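Ultraspiracle (Drosophila melanogaster, PDB 1HG4) is a nuclear hormone receptor that acts as a transcription factor, its ligand-binding domain holding a phospholipid here and locked in an inactive conformation. Local coordinates at residues T31-G36 and Q54-Q59; T23-R28 and L60-E65. One frame throughout, in Å; residues are numbered along the deposited sequence.

Contact 1 (T31-G36 and Q54-Q59)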
ATOM      1  N   THR A  31      -9.446 -31.337  12.898  1.00 29.78           N
ATOM      2  CA  THR A  31     -10.778 -31.919  12.787  1.00 30.78           C
ATOM      3  C   THR A  31     -11.913 -30.886  12.715  1.00 30.32           C
ATOM      4  O   THR A  31     -12.537 -30.556  13.724  1.00 31.48           O
ATOM      5  CB  THR A  31     -11.048 -32.884  13.961  1.00 32.02           C
ATOM      6  OG1 THR A  31     -11.022 -32.149  15.188  1.00 36.55           O
ATOM      7  CG2 THR A  31      -9.978 -33.960  14.026  1.00 31.53           C
ATOM      8  N   PHE A  32     -12.174 -30.375  11.514  1.00 28.44           N
ATOM      9  CA  PHE A  32     -13.246 -29.420  11.316  1.00 26.87           C
ATOM     10  C   PHE A  32     -14.481 -30.149  10.757  1.00 27.89           C
ATOM     11  O   PHE A  32     -15.621 -29.860  11.137  1.00 24.88           O
ATOM     12  CB  PHE A  32     -12.809 -28.323  10.340  1.00 25.66           C
ATOM     13  CG  PHE A  32     -13.855 -27.259  10.125  1.00 21.64           C
ATOM     14  CD1 PHE A  32     -14.462 -26.641  11.205  1.00 21.28           C
ATOM     15  CD2 PHE A  32     -14.230 -26.883   8.850  1.00 21.12           C
ATOM     16  CE1 PHE A  32     -15.436 -25.662  11.012  1.00 22.40           C
ATOM     17  CE2 PHE A  32     -15.203 -25.906   8.645  1.00 22.09           C
ATOM     18  CZ  PHE A  32     -15.807 -25.296   9.725  1.00 21.02           C
ATOM     19  N   LEU A  33     -14.248 -31.083   9.842  1.00 27.51           N
ATOM     20  CA  LEU A  33     -15.336 -31.839   9.253  1.00 28.19           C
ATOM     21  C   LEU A  33     -15.509 -33.138  10.013  1.00 29.31           C
ATOM     22  O   LEU A  33     -14.551 -33.689  10.554  1.00 29.97           O
ATOM     23  CB  LEU A  33     -15.051 -32.152   7.781  1.00 28.30           C
ATOM     24  CG  LEU A  33     -15.220 -31.045   6.738  1.00 28.02           C
ATOM     25  CD1 LEU A  33     -14.407 -29.853   7.111  1.00 31.01           C
ATOM     26  CD2 LEU A  33     -14.794 -31.561   5.384  1.00 29.02           C
ATOM     27  N   ARG A  34     -16.745 -33.614  10.051  1.00 30.09           N
ATOM     28  CA  ARG A  34     -17.089 -34.860  10.712  1.00 32.08           C
ATOM     29  C   ARG A  34     -18.599 -35.016  10.681  1.00 31.91           C
ATOM     30  O   ARG A  34     -19.346 -34.030  10.672  1.00 30.51           O
ATOM     31  CB  ARG A  34     -16.590 -34.882  12.160  1.00 34.93           C
ATOM     32  CG  ARG A  34     -17.033 -33.705  12.970  1.00 37.07           C
ATOM     33  CD  ARG A  34     -17.131 -34.074  14.429  1.00 41.36           C
ATOM     34  NE  ARG A  34     -17.554 -32.919  15.218  1.00 43.82           N
ATOM     35  CZ  ARG A  34     -16.721 -32.045  15.775  1.00 43.88           C
ATOM     36  NH1 ARG A  34     -15.404 -32.195  15.638  1.00 41.72           N
ATOM     37  NH2 ARG A  34     -17.213 -31.016  16.462  1.00 42.37           N
ATOM     38  N   VAL A  35     -19.049 -36.262  10.653  1.00 32.23           N
ATOM     39  CA  VAL A  35     -20.473 -36.537  10.599  1.00 33.00           C
ATOM     40  C   VAL A  35     -20.989 -36.803  12.003  1.00 34.46           C
ATOM     41  O   VAL A  35     -20.476 -37.667  12.704  1.00 32.54           O
ATOM     42  CB  VAL A  35     -20.768 -37.728   9.620  1.00 31.58           C
ATOM     43  CG1 VAL A  35     -19.662 -38.753   9.688  1.00 31.74           C
ATOM     44  CG2 VAL A  35     -22.096 -38.376   9.943  1.00 30.32           C
ATOM     45  N   GLY A  36     -21.980 -36.014  12.415  1.00 37.24           N
ATOM     46  CA  GLY A  36     -22.569 -36.165  13.735  1.00 41.98           C
ATOM     47  C   GLY A  36     -24.023 -36.591  13.626  1.00 44.87           C
ATOM     48  O   GLY A  36     -24.535 -36.733  12.512  1.00 45.90           O
ATOM     49  N   GLN A  54     -11.909 -37.209   7.039  1.00 30.41           N
ATOM     50  CA  GLN A  54     -10.544 -37.414   7.515  1.00 31.39           C
ATOM     51  C   GLN A  54      -9.506 -36.895   6.523  1.00 28.45           C
ATOM     52  O   GLN A  54      -8.490 -36.330   6.925  1.00 26.71           O
ATOM     53  CB  GLN A  54     -10.294 -38.899   7.801  1.00 35.17           C
ATOM     54  CG  GLN A  54      -9.241 -39.127   8.884  1.00 42.33           C
ATOM     55  CD  GLN A  54      -9.037 -40.599   9.223  1.00 46.44           C
ATOM     56  OE1 GLN A  54     -10.002 -41.364   9.370  1.00 47.50           O
ATOM     57  NE2 GLN A  54      -7.772 -41.000   9.366  1.00 47.42           N
ATOM     58  N   VAL A  55      -9.756 -37.096   5.232  1.00 26.32           N
ATOM     59  CA  VAL A  55      -8.849 -36.614   4.195  1.00 25.88           C
ATOM     60  C   VAL A  55      -8.732 -35.086   4.253  1.00 26.69           C
ATOM     61  O   VAL A  55      -7.631 -34.535   4.324  1.00 26.89           O
ATOM     62  CB  VAL A  55      -9.340 -37.018   2.789  1.00 26.37           C
ATOM     63  CG1 VAL A  55      -8.619 -36.198   1.723  1.00 25.22           C
ATOM     64  CG2 VAL A  55      -9.082 -38.505   2.553  1.00 25.75           C
ATOM     65  N   VAL A  56      -9.874 -34.403   4.240  1.00 25.61           N
ATOM     66  CA  VAL A  56      -9.881 -32.956   4.294  1.00 25.53           C
ATOM     67  C   VAL A  56      -9.265 -32.425   5.585  1.00 25.62           C
ATOM     68  O   VAL A  56      -8.521 -31.449   5.546  1.00 25.62           O
ATOM     69  CB  VAL A  56     -11.315 -32.414   4.144  1.00 26.72           C
ATOM     70  CG1 VAL A  56     -11.321 -30.904   4.201  1.00 26.03           C
ATOM     71  CG2 VAL A  56     -11.895 -32.871   2.824  1.00 28.32           C
ATOM     72  N   ASN A  57      -9.553 -33.062   6.724  1.00 24.57           N
ATOM     73  CA  ASN A  57      -8.997 -32.594   7.994  1.00 25.00           C
ATOM     74  C   ASN A  57      -7.467 -32.674   8.021  1.00 24.50           C
ATOM     75  O   ASN A  57      -6.815 -31.882   8.702  1.00 24.05           O
ATOM     76  CB  ASN A  57      -9.584 -33.377   9.186  1.00 25.07           C
ATOM     77  CG  ASN A  57     -11.066 -33.054   9.445  1.00 24.34           C
ATOM     78  OD1 ASN A  57     -11.527 -31.947   9.206  1.00 20.52           O
ATOM     79  ND2 ASN A  57     -11.805 -34.036   9.952  1.00 25.28           N
ATOM     80  N   LYS A  58      -6.900 -33.626   7.281  1.00 24.12           N
ATOM     81  CA  LYS A  58      -5.447 -33.762   7.215  1.00 25.15           C
ATOM     82  C   LYS A  58      -4.864 -32.680   6.296  1.00 24.16           C
ATOM     83  O   LYS A  58      -3.801 -32.122   6.563  1.00 22.40           O
ATOM     84  CB  LYS A  58      -5.046 -35.149   6.704  1.00 25.67           C
ATOM     85  CG  LYS A  58      -5.358 -36.269   7.680  1.00 30.09           C
ATOM     86  CD  LYS A  58      -4.817 -37.624   7.217  1.00 32.03           C
ATOM     87  CE  LYS A  58      -5.190 -38.716   8.228  1.00 34.99           C
ATOM     88  NZ  LYS A  58      -4.631 -40.071   7.901  1.00 36.57           N
ATOM     89  N   GLN A  59      -5.571 -32.379   5.214  1.00 23.82           N
ATOM     90  CA  GLN A  59      -5.110 -31.352   4.296  1.00 23.91           C
ATOM     91  C   GLN A  59      -5.204 -29.985   4.958  1.00 23.49           C
ATOM     92  O   GLN A  59      -4.414 -29.088   4.653  1.00 21.98           O
ATOM     93  CB  GLN A  59      -5.929 -31.387   3.001  1.00 24.55           C
ATOM     94  CG  GLN A  59      -5.715 -32.674   2.206  1.00 25.60           C
ATOM     95  CD  GLN A  59      -6.391 -32.656   0.855  1.00 27.95           C
ATOM     96  OE1 GLN A  59      -7.115 -31.713   0.514  1.00 30.53           O
ATOM     97  NE2 GLN A  59      -6.160 -33.702   0.072  1.00 25.08           N
TER

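Contact 2 (T23-R28 and L60-E65)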
ATOM      1  N   THR A  23       4.574 -33.484   3.421  1.00 36.35           N
ATOM      2  CA  THR A  23       5.214 -34.728   3.858  1.00 34.39           C
ATOM      3  C   THR A  23       5.631 -34.839   5.320  1.00 32.92           C
ATOM      4  O   THR A  23       5.863 -35.938   5.807  1.00 33.41           O
ATOM      5  CB  THR A  23       6.467 -35.027   3.019  1.00 33.90           C
ATOM      6  OG1 THR A  23       7.464 -34.027   3.276  1.00 36.74           O
ATOM      7  CG2 THR A  23       6.132 -35.030   1.543  1.00 33.77           C
ATOM      8  N   GLN A  24       5.716 -33.721   6.029  1.00 32.02           N
ATOM      9  CA  GLN A  24       6.165 -33.752   7.418  1.00 32.21           C
ATOM     10  C   GLN A  24       5.097 -33.758   8.505  1.00 32.45           C
ATOM     11  O   GLN A  24       5.421 -33.838   9.689  1.00 32.59           O
ATOM     12  CB  GLN A  24       7.114 -32.576   7.677  1.00 31.17           C
ATOM     13  CG  GLN A  24       8.229 -32.455   6.663  1.00 31.17           C
ATOM     14  CD  GLN A  24       9.043 -33.733   6.537  1.00 30.85           C
ATOM     15  OE1 GLN A  24       9.636 -34.201   7.507  1.00 29.73           O
ATOM     16  NE2 GLN A  24       9.071 -34.301   5.338  1.00 28.49           N
ATOM     17  N   CYS A  25       3.832 -33.673   8.122  1.00 32.96           N
ATOM     18  CA  CYS A  25       2.771 -33.652   9.119  1.00 33.52           C
ATOM     19  C   CYS A  25       2.254 -35.044   9.472  1.00 34.42           C
ATOM     20  O   CYS A  25       1.500 -35.212  10.426  1.00 34.37           O
ATOM     21  CB  CYS A  25       1.625 -32.766   8.631  1.00 32.36           C
ATOM     22  SG  CYS A  25       2.123 -31.036   8.453  1.00 30.51           S
ATOM     23  N   GLY A  26       2.682 -36.041   8.713  1.00 34.58           N
ATOM     24  CA  GLY A  26       2.223 -37.392   8.965  1.00 36.98           C
ATOM     25  C   GLY A  26       0.706 -37.507   8.886  1.00 37.79           C
ATOM     26  O   GLY A  26       0.084 -37.149   7.871  1.00 36.38           O
ATOM     27  N   ASP A  27       0.120 -37.993   9.978  1.00 38.56           N
ATOM     28  CA  ASP A  27      -1.324 -38.178  10.071  1.00 39.47           C
ATOM     29  C   ASP A  27      -2.055 -37.116  10.901  1.00 38.07           C
ATOM     30  O   ASP A  27      -3.256 -37.240  11.147  1.00 38.02           O
ATOM     31  CB  ASP A  27      -1.629 -39.567  10.637  1.00 41.55           C
ATOM     32  CG  ASP A  27      -1.332 -40.668   9.648  1.00 45.15           C
ATOM     33  OD1 ASP A  27      -1.868 -40.603   8.518  1.00 47.00           O
ATOM     34  OD2 ASP A  27      -0.569 -41.598   9.994  1.00 47.89           O
ATOM     35  N   ARG A  28      -1.339 -36.080  11.335  1.00 36.41           N
ATOM     36  CA  ARG A  28      -1.957 -35.017  12.125  1.00 33.89           C
ATOM     37  C   ARG A  28      -3.081 -34.369  11.307  1.00 30.93           C
ATOM     38  O   ARG A  28      -2.986 -34.243  10.087  1.00 29.95           O
ATOM     39  CB  ARG A  28      -0.900 -33.978  12.526  1.00 35.36           C
ATOM     40  CG  ARG A  28       0.068 -34.459  13.598  1.00 37.24           C
ATOM     41  CD  ARG A  28       1.465 -33.879  13.387  1.00 39.49           C
ATOM     42  NE  ARG A  28       2.391 -34.198  14.475  1.00 39.86           N
ATOM     43  CZ  ARG A  28       2.322 -33.667  15.694  1.00 42.51           C
ATOM     44  NH1 ARG A  28       1.366 -32.790  15.983  1.00 42.27           N
ATOM     45  NH2 ARG A  28       3.211 -34.003  16.625  1.00 42.82           N
ATOM     46  N   LEU A  60      -6.162 -29.835   5.874  1.00 23.54           N
ATOM     47  CA  LEU A  60      -6.334 -28.581   6.594  1.00 24.40           C
ATOM     48  C   LEU A  60      -5.146 -28.362   7.525  1.00 23.60           C
ATOM     49  O   LEU A  60      -4.592 -27.261   7.595  1.00 23.37           O
ATOM     50  CB  LEU A  60      -7.627 -28.590   7.406  1.00 24.61           C
ATOM     51  CG  LEU A  60      -8.884 -28.040   6.737  1.00 28.01           C
ATOM     52  CD1 LEU A  60     -10.074 -28.230   7.673  1.00 29.25           C
ATOM     53  CD2 LEU A  60      -8.693 -26.555   6.410  1.00 27.49           C
ATOM     54  N   PHE A  61      -4.766 -29.416   8.243  1.00 22.80           N
ATOM     55  CA  PHE A  61      -3.634 -29.340   9.158  1.00 22.07           C
ATOM     56  C   PHE A  61      -2.400 -28.920   8.372  1.00 20.23           C
ATOM     57  O   PHE A  61      -1.662 -28.028   8.778  1.00 19.38           O
ATOM     58  CB  PHE A  61      -3.368 -30.701   9.814  1.00 20.22           C
ATOM     59  CG  PHE A  61      -2.317 -30.654  10.887  1.00 20.38           C
ATOM     60  CD1 PHE A  61      -0.973 -30.828  10.570  1.00 19.86           C
ATOM     61  CD2 PHE A  61      -2.665 -30.386  12.213  1.00 19.79           C
ATOM     62  CE1 PHE A  61       0.013 -30.732  11.563  1.00 20.06           C
ATOM     63  CE2 PHE A  61      -1.683 -30.289  13.213  1.00 19.75           C
ATOM     64  CZ  PHE A  61      -0.347 -30.463  12.885  1.00 19.13           C
ATOM     65  N   GLN A  62      -2.188 -29.591   7.246  1.00 20.41           N
ATOM     66  CA  GLN A  62      -1.052 -29.323   6.385  1.00 21.96           C
ATOM     67  C   GLN A  62      -1.061 -27.892   5.880  1.00 22.98           C
ATOM     68  O   GLN A  62      -0.012 -27.244   5.808  1.00 24.02           O
ATOM     69  CB  GLN A  62      -1.054 -30.310   5.213  1.00 23.57           C
ATOM     70  CG  GLN A  62      -0.635 -31.719   5.617  1.00 22.08           C
ATOM     71  CD  GLN A  62      -1.098 -32.780   4.635  1.00 25.31           C
ATOM     72  OE1 GLN A  62      -0.981 -32.618   3.420  1.00 24.64           O
ATOM     73  NE2 GLN A  62      -1.615 -33.888   5.164  1.00 25.65           N
ATOM     74  N   MET A  63      -2.252 -27.398   5.554  1.00 22.84           N
ATOM     75  CA  MET A  63      -2.417 -26.042   5.054  1.00 22.62           C
ATOM     76  C   MET A  63      -1.903 -25.027   6.053  1.00 21.51           C
ATOM     77  O   MET A  63      -1.205 -24.080   5.687  1.00 21.22           O
ATOM     78  CB  MET A  63      -3.887 -25.758   4.762  1.00 24.16           C
ATOM     79  CG  MET A  63      -4.116 -24.373   4.185  1.00 27.64           C
ATOM     80  SD  MET A  63      -5.844 -23.925   4.173  1.00 29.40           S
ATOM     81  CE  MET A  63      -6.500 -25.252   3.103  1.00 30.66           C
ATOM     82  N   VAL A  64      -2.259 -25.226   7.316  1.00 20.90           N
ATOM     83  CA  VAL A  64      -1.825 -24.324   8.379  1.00 19.94           C
ATOM     84  C   VAL A  64      -0.297 -24.291   8.459  1.00 21.00           C
ATOM     85  O   VAL A  64       0.293 -23.219   8.559  1.00 19.91           O
ATOM     86  CB  VAL A  64      -2.423 -24.755   9.747  1.00 18.50           C
ATOM     87  CG1 VAL A  64      -1.802 -23.952  10.871  1.00 13.32           C
ATOM     88  CG2 VAL A  64      -3.929 -24.557   9.723  1.00 16.91           C
ATOM     89  N   GLU A  65       0.341 -25.460   8.387  1.00 22.49           N
ATOM     90  CA  GLU A  65       1.799 -25.522   8.451  1.00 22.03           C
ATOM     91  C   GLU A  65       2.401 -24.923   7.195  1.00 21.91           C
ATOM     92  O   GLU A  65       3.500 -24.366   7.219  1.00 23.21           O
ATOM     93  CB  GLU A  65       2.271 -26.958   8.637  1.00 22.31           C
ATOM     94  CG  GLU A  65       1.852 -27.572   9.979  1.00 23.25           C
ATOM     95  CD  GLU A  65       2.159 -26.690  11.178  1.00 23.93           C
ATOM     96  OE1 GLU A  65       3.275 -26.135  11.271  1.00 26.67           O
ATOM     97  OE2 GLU A  65       1.278 -26.555  12.042  1.00 25.18           O
TER
HETATM   98  O   HOH W   1      -1.641 -34.860   7.977  1.00 28.06           O

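Contact 1 (T31-G36 and Q54-Q59)
T31 meets the helix with its backbone: its CA lies 3.5 Å from CG of N57, beside the amide, while its side chain points away. One residue on, F32 gives its backbone N-H to OD1 of N57, reaching the oxygen from above the carbonyl plane, and the bond is bent at 143°. The N-H of L33 goes to the same oxygen with better geometry: L33 N lies 2.9 Å from N57 OD1, in the carbonyl plane and on a lone pair. L33 also closes the grip from the other end of the amide, because N57 ND2 donates to L33 O at 2.8 Å, almost straight at 177°, with that oxygen in the plane of the amide. The L33 side chain then reaches over to V56, where CD2 comes 3.7 Å from CG1; V56 also touches the bound phospholipid and lines its pocket. N57 is buried. Its CG, anti to the carbonyl carbon (chi1 -70°), carries the amide to the chain at 31-33, where three bonds fix its rotation and use both its oxygen and its nitrogen. An asparagine held this way pins a chain with no regular helix or strand structure to helix 46-68.

Contact 2 (T23-R28 and L60-E65)
One water sits between Q62 and the turn at 25-28 and is gripped three times: it donates to G26 O at 2.9 Å and to R28 O at 2.6 Å, and it accepts from NE2 of Q62. No direct hydrogen bond crosses between the two segments, so this water is the polar link, tying two carbonyls of the turn to one helix side chain. The turn itself is a type II' beta turn from C25 to R28, with R28 N bonded to C25 O and G26 at its second position with positive phi.

Around the water the contact is apolar. R28 lays its CB over the centre of one face of the F61 ring, a CH-pi contact 3.5 Å from the centroid and 12° off the ring normal. Its CD follows at 3.9 Å from F61 CZ. The end of the R28 side chain leads away from the helix, and the side chain also touches P271 and P272. F61 has CG anti to its backbone N (chi1 -173°), which swings the ring out under R28.

C25 approaches the same ring from a different quarter: SG lies in the ring plane, at the edge, 3.8 Å from CD1 of F61, a sulfur-aromatic contact. The thiol is also flanked by the helix, with E65 CG 3.8 Å from SG, and the CB of C25 rests on CG of Q62. The carboxylate of E65 turns elsewhere, to R68 and to Q265.

The turn follows directly on helix 11-24 and lies against helix 46-68 through F61, Q62 and E65. Beyond it, helix 258-266 packs on V64, while W89 of helix 78-100 touches L60 and M63, and L92 and L93 also touch M63.

Contact 1 and contact 2 lie about 13 Å apart, centre to centre, on consecutive parts of helix 46-68: residues 54-59 serve the first and 60-65 the second. Their partners come earlier and in reverse order, so 31-36 with 54-59 is nested inside the loop that 23-28 closes with 60-65. The chain leaving helix 11-24 therefore runs back along helix 46-68 before entering it. The two meet directly, through a salt bridge of K58 NZ with D27 OD1 (2.9 Å) and through F32 packing on L60. Contact 1 borders the phospholipid pocket through V56, whereas in contact 2 the Q62 side chain stays about 11 Å from the lipid.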